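PDB 6Q1I: endoglucanase A from Clostridium longisporum, which cleaves internal beta-1,4-glucosidic linkages in barley beta-glucan, lichenan and carboxymethylcellulose and also degrades xylan, here represented by its family 5 glycoside hydrolase domain. Local coordinates for residues A126-V131 with N182-A187; E176-V181 with P207-S212. One frame throughout, in Å; residues are numbered along the deposited sequence. Where two conformers were deposited one is given.

Interaction 1. Residues A126-V131 with N182-A187; sequences AKESSV and NKYNAA
The ring of Y184 reaches from helix 175-194 to the beginning of helix 128-145, and one of its faces receives the side chain of V131. Methyl CG1 of V131 lies 3.8 Å from the ring centroid and 23° off the ring normal, a CH-pi contact displaced toward the hydroxyl end, where CG1 comes within 3.5 Å of CZ of Y184. With CG1 anti to the backbone N of V131 (chi1 174°), this methyl is directed over the ring. The rest of the valine packs round the phenol oxygen, with CB 3.3 Å from Y184 OH. E128 meets the same ring obliquely: its CG is 4.0 Å from Y184 CE1, and its CA touches the hydroxyl oxygen at 3.5 Å. The carboxylate of E128 is turned 81° from the plane of the ring.

Beyond CG the glutamate runs on extended, crossing the side chain of K183 at about a right angle. In the lysine conformer described here, one of two deposited, OE2 of E128 lies 3.5 Å from K183 CD, so that the lysine is met along its aliphatic part, and its ammonium group forms a salt bridge with D179 of its own helix.

The phenol of Y184 is hydrogen-bonded to the carbonyl of I122, in the loop preceding helix 128-145, so the buried hydroxyl is satisfied there. T132 and L135 of helix 128-145 also pack on the tyrosine. Two neighbouring helices of the barrel's outer layer are thus joined by an aromatic side chain whose polar anchor lies outside the two segments, while the closest contacts between them are van der Waals and CH-pi. E128 and K183, on the more exposed side, may add a weak attraction.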
ATOM      1  N   ALA A 126      -8.330 -17.355 -18.223  1.00 14.82           N
ATOM      2  CA  ALA A 126      -7.389 -17.838 -19.229  1.00 15.28           C
ATOM      3  C   ALA A 126      -5.937 -17.735 -18.773  1.00 14.98           C
ATOM      4  O   ALA A 126      -5.090 -18.497 -19.252  1.00 17.02           O
ATOM      5  CB  ALA A 126      -7.563 -17.054 -20.529  1.00 17.03           C
ATOM      6  N   LYS A 127      -5.619 -16.799 -17.878  1.00 13.86           N
ATOM      7  CA  LYS A 127      -4.246 -16.623 -17.424  1.00 13.27           C
ATOM      8  C   LYS A 127      -3.967 -17.282 -16.084  1.00 12.72           C
ATOM      9  O   LYS A 127      -2.804 -17.366 -15.686  1.00 12.93           O
ATOM     10  CB  LYS A 127      -3.907 -15.136 -17.345  1.00 14.62           C
ATOM     11  CG  LYS A 127      -3.774 -14.474 -18.702  1.00 17.53           C
ATOM     12  CD  LYS A 127      -2.514 -14.910 -19.403  1.00 22.58           C
ATOM     13  CE  LYS A 127      -2.349 -14.194 -20.728  1.00 26.32           C
ATOM     14  NZ  LYS A 127      -1.042 -14.531 -21.348  1.00 29.79           N
ATOM     15  N   GLU A 128      -4.995 -17.777 -15.403  1.00 13.03           N
ATOM     16  CA  GLU A 128      -4.822 -18.302 -14.052  1.00 13.73           C
ATOM     17  C   GLU A 128      -3.750 -19.389 -13.983  1.00 12.84           C
ATOM     18  O   GLU A 128      -2.968 -19.433 -13.026  1.00 13.78           O
ATOM     19  CB  GLU A 128      -6.167 -18.831 -13.561  1.00 17.32           C
ATOM     20  CG  GLU A 128      -6.270 -19.000 -12.096  1.00 20.28           C
ATOM     21  CD  GLU A 128      -7.680 -19.350 -11.610  1.00 20.31           C
ATOM     22  OE1 GLU A 128      -8.689 -19.318 -12.375  1.00 21.64           O
ATOM     23  OE2 GLU A 128      -7.768 -19.658 -10.410  1.00 22.96           O
ATOM     24  N   SER A 129      -3.699 -20.289 -14.969  1.00 12.39           N
ATOM     25  CA  SER A 129      -2.767 -21.409 -14.876  1.00 12.68           C
ATOM     26  C   SER A 129      -1.314 -20.974 -15.028  1.00 13.32           C
ATOM     27  O   SER A 129      -0.413 -21.688 -14.576  1.00 14.98           O
ATOM     28  CB  SER A 129      -3.101 -22.477 -15.921  1.00 13.51           C
ATOM     29  OG  SER A 129      -2.838 -21.991 -17.222  1.00 14.39           O
ATOM     30  N   SER A 130      -1.063 -19.837 -15.671  1.00 13.84           N
ATOM     31  CA  SER A 130       0.300 -19.345 -15.804  1.00 16.58           C
ATOM     32  C   SER A 130       0.690 -18.396 -14.681  1.00 14.66           C
ATOM     33  O   SER A 130       1.866 -18.323 -14.322  1.00 18.95           O
ATOM     34  CB  SER A 130       0.487 -18.665 -17.162  1.00 22.60           C
ATOM     35  OG  SER A 130      -0.440 -17.630 -17.365  1.00 26.70           O
ATOM     36  N   VAL A 131      -0.274 -17.698 -14.091  1.00 12.56           N
ATOM     37  CA  VAL A 131       0.019 -16.757 -13.020  1.00 11.51           C
ATOM     38  C   VAL A 131       0.214 -17.475 -11.695  1.00 11.30           C
ATOM     39  O   VAL A 131       1.141 -17.165 -10.943  1.00 12.51           O
ATOM     40  CB  VAL A 131      -1.116 -15.723 -12.912  1.00 12.29           C
ATOM     41  CG1 VAL A 131      -0.898 -14.820 -11.695  1.00 13.47           C
ATOM     42  CG2 VAL A 131      -1.221 -14.914 -14.194  1.00 14.87           C
ATOM     43  N   ASN A 182      -9.588 -12.735  -6.004  1.00  9.56           N
ATOM     44  CA  ASN A 182      -9.739 -13.475  -4.755  1.00  8.18           C
ATOM     45  C   ASN A 182      -8.920 -14.763  -4.769  1.00  9.35           C
ATOM     46  O   ASN A 182      -8.315 -15.131  -3.758  1.00 10.01           O
ATOM     47  CB  ASN A 182     -11.210 -13.823  -4.504  1.00  9.31           C
ATOM     48  CG  ASN A 182     -12.023 -12.646  -4.011  1.00 10.76           C
ATOM     49  OD1 ASN A 182     -11.574 -11.866  -3.169  1.00 10.67           O
ATOM     50  ND2 ASN A 182     -13.247 -12.542  -4.503  1.00 11.50           N
ATOM     51  N   LYS A 183      -8.891 -15.459  -5.909  0.58  8.94           N
ATOM     52  CA  LYS A 183      -8.139 -16.707  -6.006  0.58  8.63           C
ATOM     53  C   LYS A 183      -6.633 -16.471  -5.928  0.58  8.80           C
ATOM     54  O   LYS A 183      -5.909 -17.266  -5.323  0.58 10.43           O
ATOM     55  CB  LYS A 183      -8.526 -17.442  -7.290  0.58  9.91           C
ATOM     56  CG  LYS A 183      -9.973 -17.955  -7.250  0.58 11.87           C
ATOM     57  CD  LYS A 183     -10.484 -18.562  -8.559  0.58 12.64           C
ATOM     58  CE  LYS A 183     -11.792 -19.313  -8.314  0.58 16.70           C
ATOM     59  NZ  LYS A 183     -12.570 -19.586  -9.566  0.58 18.55           N
ATOM     60  N   TYR A 184      -6.138 -15.392  -6.539  1.00  8.42           N
ATOM     61  CA  TYR A 184      -4.719 -15.072  -6.431  1.00  8.53           C
ATOM     62  C   TYR A 184      -4.356 -14.705  -4.995  1.00  8.22           C
ATOM     63  O   TYR A 184      -3.301 -15.113  -4.492  1.00  9.01           O
ATOM     64  CB  TYR A 184      -4.357 -13.928  -7.377  1.00  8.68           C
ATOM     65  CG  TYR A 184      -4.371 -14.233  -8.866  1.00  8.40           C
ATOM     66  CD1 TYR A 184      -4.362 -15.536  -9.348  1.00 10.13           C
ATOM     67  CD2 TYR A 184      -4.366 -13.196  -9.792  1.00  8.89           C
ATOM     68  CE1 TYR A 184      -4.360 -15.794 -10.707  1.00  9.85           C
ATOM     69  CE2 TYR A 184      -4.357 -13.449 -11.154  1.00  9.58           C
ATOM     70  CZ  TYR A 184      -4.364 -14.750 -11.606  1.00  9.37           C
ATOM     71  OH  TYR A 184      -4.378 -15.034 -12.951  1.00 10.69           O
ATOM     72  N   ASN A 185      -5.193 -13.897  -4.334  1.00  8.15           N
ATOM     73  CA  ASN A 185      -4.946 -13.563  -2.935  1.00  8.21           C
ATOM     74  C   ASN A 185      -4.891 -14.825  -2.078  1.00  8.10           C
ATOM     75  O   ASN A 185      -4.017 -14.963  -1.214  1.00  8.84           O
ATOM     76  CB  ASN A 185      -6.043 -12.637  -2.393  1.00  8.01           C
ATOM     77  CG  ASN A 185      -5.907 -11.197  -2.848  1.00  8.63           C
ATOM     78  OD1 ASN A 185      -4.823 -10.722  -3.201  1.00  8.73           O
ATOM     79  ND2 ASN A 185      -7.018 -10.473  -2.792  1.00  9.14           N
ATOM     80  N   ALA A 186      -5.840 -15.749  -2.290  1.00  9.00           N
ATOM     81  CA  ALA A 186      -5.880 -16.976  -1.495  1.00  9.75           C
ATOM     82  C   ALA A 186      -4.655 -17.842  -1.763  1.00  9.05           C
ATOM     83  O   ALA A 186      -4.120 -18.472  -0.843  1.00  9.63           O
ATOM     84  CB  ALA A 186      -7.164 -17.755  -1.790  1.00 10.35           C
ATOM     85  N   ALA A 187      -4.203 -17.886  -3.021  1.00  9.68           N
ATOM     86  CA  ALA A 187      -3.028 -18.677  -3.368  1.00 10.36           C
ATOM     87  C   ALA A 187      -1.775 -18.099  -2.731  1.00  9.01           C
ATOM     88  O   ALA A 187      -0.933 -18.845  -2.222  1.00  9.76           O
ATOM     89  CB  ALA A 187      -2.861 -18.744  -4.886  1.00 11.32           C
TER

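Interaction 2. Residues E176-V181 with P207-S212; sequences ESRDVV and PTYAAS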
ATOM      1  N   GLU A 176     -15.732 -12.307 -13.369  1.00 10.79           N
ATOM      2  CA  GLU A 176     -14.592 -13.193 -13.581  1.00 10.72           C
ATOM      3  C   GLU A 176     -13.335 -12.640 -12.926  1.00 10.23           C
ATOM      4  O   GLU A 176     -12.643 -13.350 -12.185  1.00 10.06           O
ATOM      5  CB  GLU A 176     -14.355 -13.379 -15.082  1.00 12.21           C
ATOM      6  CG  GLU A 176     -12.968 -13.926 -15.431  1.00 13.45           C
ATOM      7  CD  GLU A 176     -12.750 -14.098 -16.919  1.00 17.00           C
ATOM      8  OE1 GLU A 176     -13.596 -13.637 -17.717  1.00 23.06           O
ATOM      9  OE2 GLU A 176     -11.721 -14.692 -17.292  1.00 15.44           O
ATOM     10  N   SER A 177     -13.010 -11.374 -13.198  1.00  9.50           N
ATOM     11  CA  SER A 177     -11.731 -10.856 -12.728  1.00  8.56           C
ATOM     12  C   SER A 177     -11.738 -10.605 -11.221  1.00  8.41           C
ATOM     13  O   SER A 177     -10.702 -10.774 -10.569  1.00  9.37           O
ATOM     14  CB  SER A 177     -11.317  -9.617 -13.528  1.00  9.32           C
ATOM     15  OG  SER A 177     -12.280  -8.586 -13.486  1.00 10.21           O
ATOM     16  N   ARG A 178     -12.887 -10.228 -10.643  1.00  8.86           N
ATOM     17  CA  ARG A 178     -12.965 -10.126  -9.185  1.00  8.46           C
ATOM     18  C   ARG A 178     -12.817 -11.498  -8.529  1.00  8.28           C
ATOM     19  O   ARG A 178     -12.156 -11.628  -7.491  1.00  9.20           O
ATOM     20  CB  ARG A 178     -14.242  -9.402  -8.750  1.00  8.82           C
ATOM     21  CG  ARG A 178     -14.297  -7.944  -9.206  1.00  8.83           C
ATOM     22  CD  ARG A 178     -15.491  -7.163  -8.636  1.00  8.75           C
ATOM     23  NE  ARG A 178     -16.786  -7.699  -9.047  1.00 10.39           N
ATOM     24  CZ  ARG A 178     -17.453  -7.344 -10.144  1.00 11.26           C
ATOM     25  NH1 ARG A 178     -16.990  -6.418 -10.970  1.00 11.27           N
ATOM     26  NH2 ARG A 178     -18.623  -7.913 -10.414  1.00 12.72           N
ATOM     27  N   ASP A 179     -13.392 -12.534  -9.137  1.00  9.16           N
ATOM     28  CA  ASP A 179     -13.186 -13.902  -8.665  1.00  9.37           C
ATOM     29  C   ASP A 179     -11.707 -14.278  -8.722  1.00  9.60           C
ATOM     30  O   ASP A 179     -11.147 -14.785  -7.743  1.00 10.12           O
ATOM     31  CB  ASP A 179     -14.035 -14.841  -9.526  1.00 10.65           C
ATOM     32  CG  ASP A 179     -13.974 -16.289  -9.082  1.00 12.91           C
ATOM     33  OD1 ASP A 179     -13.853 -16.557  -7.873  1.00 14.84           O
ATOM     34  OD2 ASP A 179     -14.074 -17.166  -9.969  1.00 14.83           O
ATOM     35  N   VAL A 180     -11.043 -14.002  -9.849  1.00  9.48           N
ATOM     36  CA  VAL A 180      -9.643 -14.403  -9.980  1.00  9.53           C
ATOM     37  C   VAL A 180      -8.748 -13.633  -9.007  1.00  8.93           C
ATOM     38  O   VAL A 180      -7.803 -14.200  -8.453  1.00  9.40           O
ATOM     39  CB  VAL A 180      -9.160 -14.321 -11.436  1.00 10.07           C
ATOM     40  CG1 VAL A 180      -7.667 -14.629 -11.536  1.00 10.77           C
ATOM     41  CG2 VAL A 180      -9.958 -15.295 -12.313  1.00 11.30           C
ATOM     42  N   VAL A 181      -9.034 -12.350  -8.756  1.00  8.71           N
ATOM     43  CA  VAL A 181      -8.266 -11.626  -7.743  1.00  8.07           C
ATOM     44  C   VAL A 181      -8.371 -12.329  -6.392  1.00  7.83           C
ATOM     45  O   VAL A 181      -7.376 -12.501  -5.687  1.00  9.09           O
ATOM     46  CB  VAL A 181      -8.693 -10.149  -7.664  1.00  8.66           C
ATOM     47  CG1 VAL A 181      -8.109  -9.494  -6.404  1.00  8.96           C
ATOM     48  CG2 VAL A 181      -8.239  -9.408  -8.901  1.00  9.08           C
ATOM     49  N   PRO A 207      -5.921  -7.148  -1.224  1.00  6.99           N
ATOM     50  CA  PRO A 207      -6.800  -6.103  -1.751  1.00  6.46           C
ATOM     51  C   PRO A 207      -8.058  -6.620  -2.428  1.00  7.14           C
ATOM     52  O   PRO A 207      -8.149  -7.770  -2.874  1.00  7.52           O
ATOM     53  CB  PRO A 207      -5.918  -5.421  -2.806  1.00  7.50           C
ATOM     54  CG  PRO A 207      -5.079  -6.553  -3.330  1.00  7.49           C
ATOM     55  CD  PRO A 207      -4.785  -7.411  -2.130  1.00  6.58           C
ATOM     56  N   THR A 208      -9.034  -5.721  -2.507  1.00  7.10           N
ATOM     57  CA  THR A 208     -10.097  -5.835  -3.482  1.00  7.06           C
ATOM     58  C   THR A 208      -9.520  -5.659  -4.891  1.00  6.96           C
ATOM     59  O   THR A 208      -8.359  -5.278  -5.075  1.00  7.08           O
ATOM     60  CB  THR A 208     -11.111  -4.721  -3.253  1.00  7.83           C
ATOM     61  OG1 THR A 208     -10.407  -3.484  -3.343  1.00  8.24           O
ATOM     62  CG2 THR A 208     -11.779  -4.827  -1.894  1.00  8.35           C
ATOM     63  N   TYR A 209     -10.344  -5.923  -5.901  1.00  7.38           N
ATOM     64  CA  TYR A 209      -9.968  -5.603  -7.272  1.00  8.00           C
ATOM     65  C   TYR A 209      -9.579  -4.130  -7.358  1.00  6.95           C
ATOM     66  O   TYR A 209     -10.325  -3.245  -6.915  1.00  7.35           O
ATOM     67  CB  TYR A 209     -11.141  -5.916  -8.209  1.00  7.88           C
ATOM     68  CG  TYR A 209     -10.913  -5.582  -9.672  1.00  7.39           C
ATOM     69  CD1 TYR A 209     -10.600  -6.573 -10.604  1.00  7.71           C
ATOM     70  CD2 TYR A 209     -11.049  -4.282 -10.132  1.00  8.19           C
ATOM     71  CE1 TYR A 209     -10.405  -6.264 -11.945  1.00  8.38           C
ATOM     72  CE2 TYR A 209     -10.850  -3.964 -11.467  1.00  8.33           C
ATOM     73  CZ  TYR A 209     -10.536  -4.959 -12.369  1.00  8.14           C
ATOM     74  OH  TYR A 209     -10.342  -4.655 -13.703  1.00  8.98           O
ATOM     75  N   ALA A 210      -8.393  -3.876  -7.913  1.00  7.17           N
ATOM     76  CA  ALA A 210      -7.816  -2.542  -8.075  1.00  7.00           C
ATOM     77  C   ALA A 210      -7.595  -1.822  -6.747  1.00  6.55           C
ATOM     78  O   ALA A 210      -7.311  -0.622  -6.737  1.00  7.60           O
ATOM     79  CB  ALA A 210      -8.637  -1.658  -9.021  1.00  7.96           C
ATOM     80  N   ALA A 211      -7.683  -2.534  -5.627  1.00  6.74           N
ATOM     81  CA  ALA A 211      -7.728  -1.924  -4.298  1.00  6.61           C
ATOM     82  C   ALA A 211      -8.833  -0.877  -4.192  1.00  6.92           C
ATOM     83  O   ALA A 211      -8.771   0.034  -3.363  1.00  7.75           O
ATOM     84  CB  ALA A 211      -6.382  -1.361  -3.857  1.00  6.65           C
ATOM     85  N   SER A 212      -9.878  -1.028  -4.996  1.00  6.38           N
ATOM     86  CA  SER A 212     -10.974  -0.075  -4.966  1.00  7.36           C
ATOM     87  C   SER A 212     -11.889  -0.318  -3.771  1.00  8.30           C
ATOM     88  O   SER A 212     -12.250  -1.458  -3.460  1.00  8.39           O
ATOM     89  CB  SER A 212     -11.800  -0.198  -6.246  1.00  8.48           C
ATOM     90  OG  SER A 212     -12.982   0.572  -6.132  1.00  9.75           O
TER
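This is a buried packing contact between the first turns of helix 175-194 and the end of barrel strand 204-208 with the turns that follow. Y209 is the main link. Its CG, anti to the backbone N (chi1 178°), carries the ring toward the helix, where three residues meet it obliquely. S177 OG approaches CE1 of Y209 to 3.4 Å, although its hydrogen-bond partner is T174. V181 CG2 packs against Y209 CD1 at 4.1 Å, and the aliphatic CG of R178 lies 3.9 Å from Y209 CB. The bent arginine forms a salt bridge with D220, and the tyrosine hydroxyl is hydrogen-bonded to the backbone of L163 and Y168. The other methyl, V181 CG1, sits 3.9 Å from P207 O.

A type II turn from T208 to A211 overlaps a type I' turn from Y209 to S212, and T208 OG1 donates a 2.7 Å hydrogen bond to S212 O. The P207 side chain is about 7 Å from that of Q160 and about 9 Å from that of Q284, changed residues at the probable proton-donor and nucleophile positions. The helix thus packs on the C-terminal end of its succeeding strand and the turns after it, the active-site side of a (beta/alpha)8 barrel.

How the interactions relate
Both interactions use helix 175-194, on successive portions of it. Interaction 2 joins the earlier portion inward to the C-terminal end of strand 204-208 and the turns after it, and is largely buried; interaction 1 joins the next portion laterally to the neighbouring helix 128-145 and is only partly buried, with charged residues at its margin. Each centres on a tyrosine whose hydroxyl is tied to backbone outside the segments, but Y184 takes a methyl over its face, whereas Y209 is met obliquely. The two contacts are coupled directly: N185 ND2 lies 2.9 Å from P207 O, a probable hydrogen bond, and E128 OE1 packs on V180 CG2 at 4.2 Å.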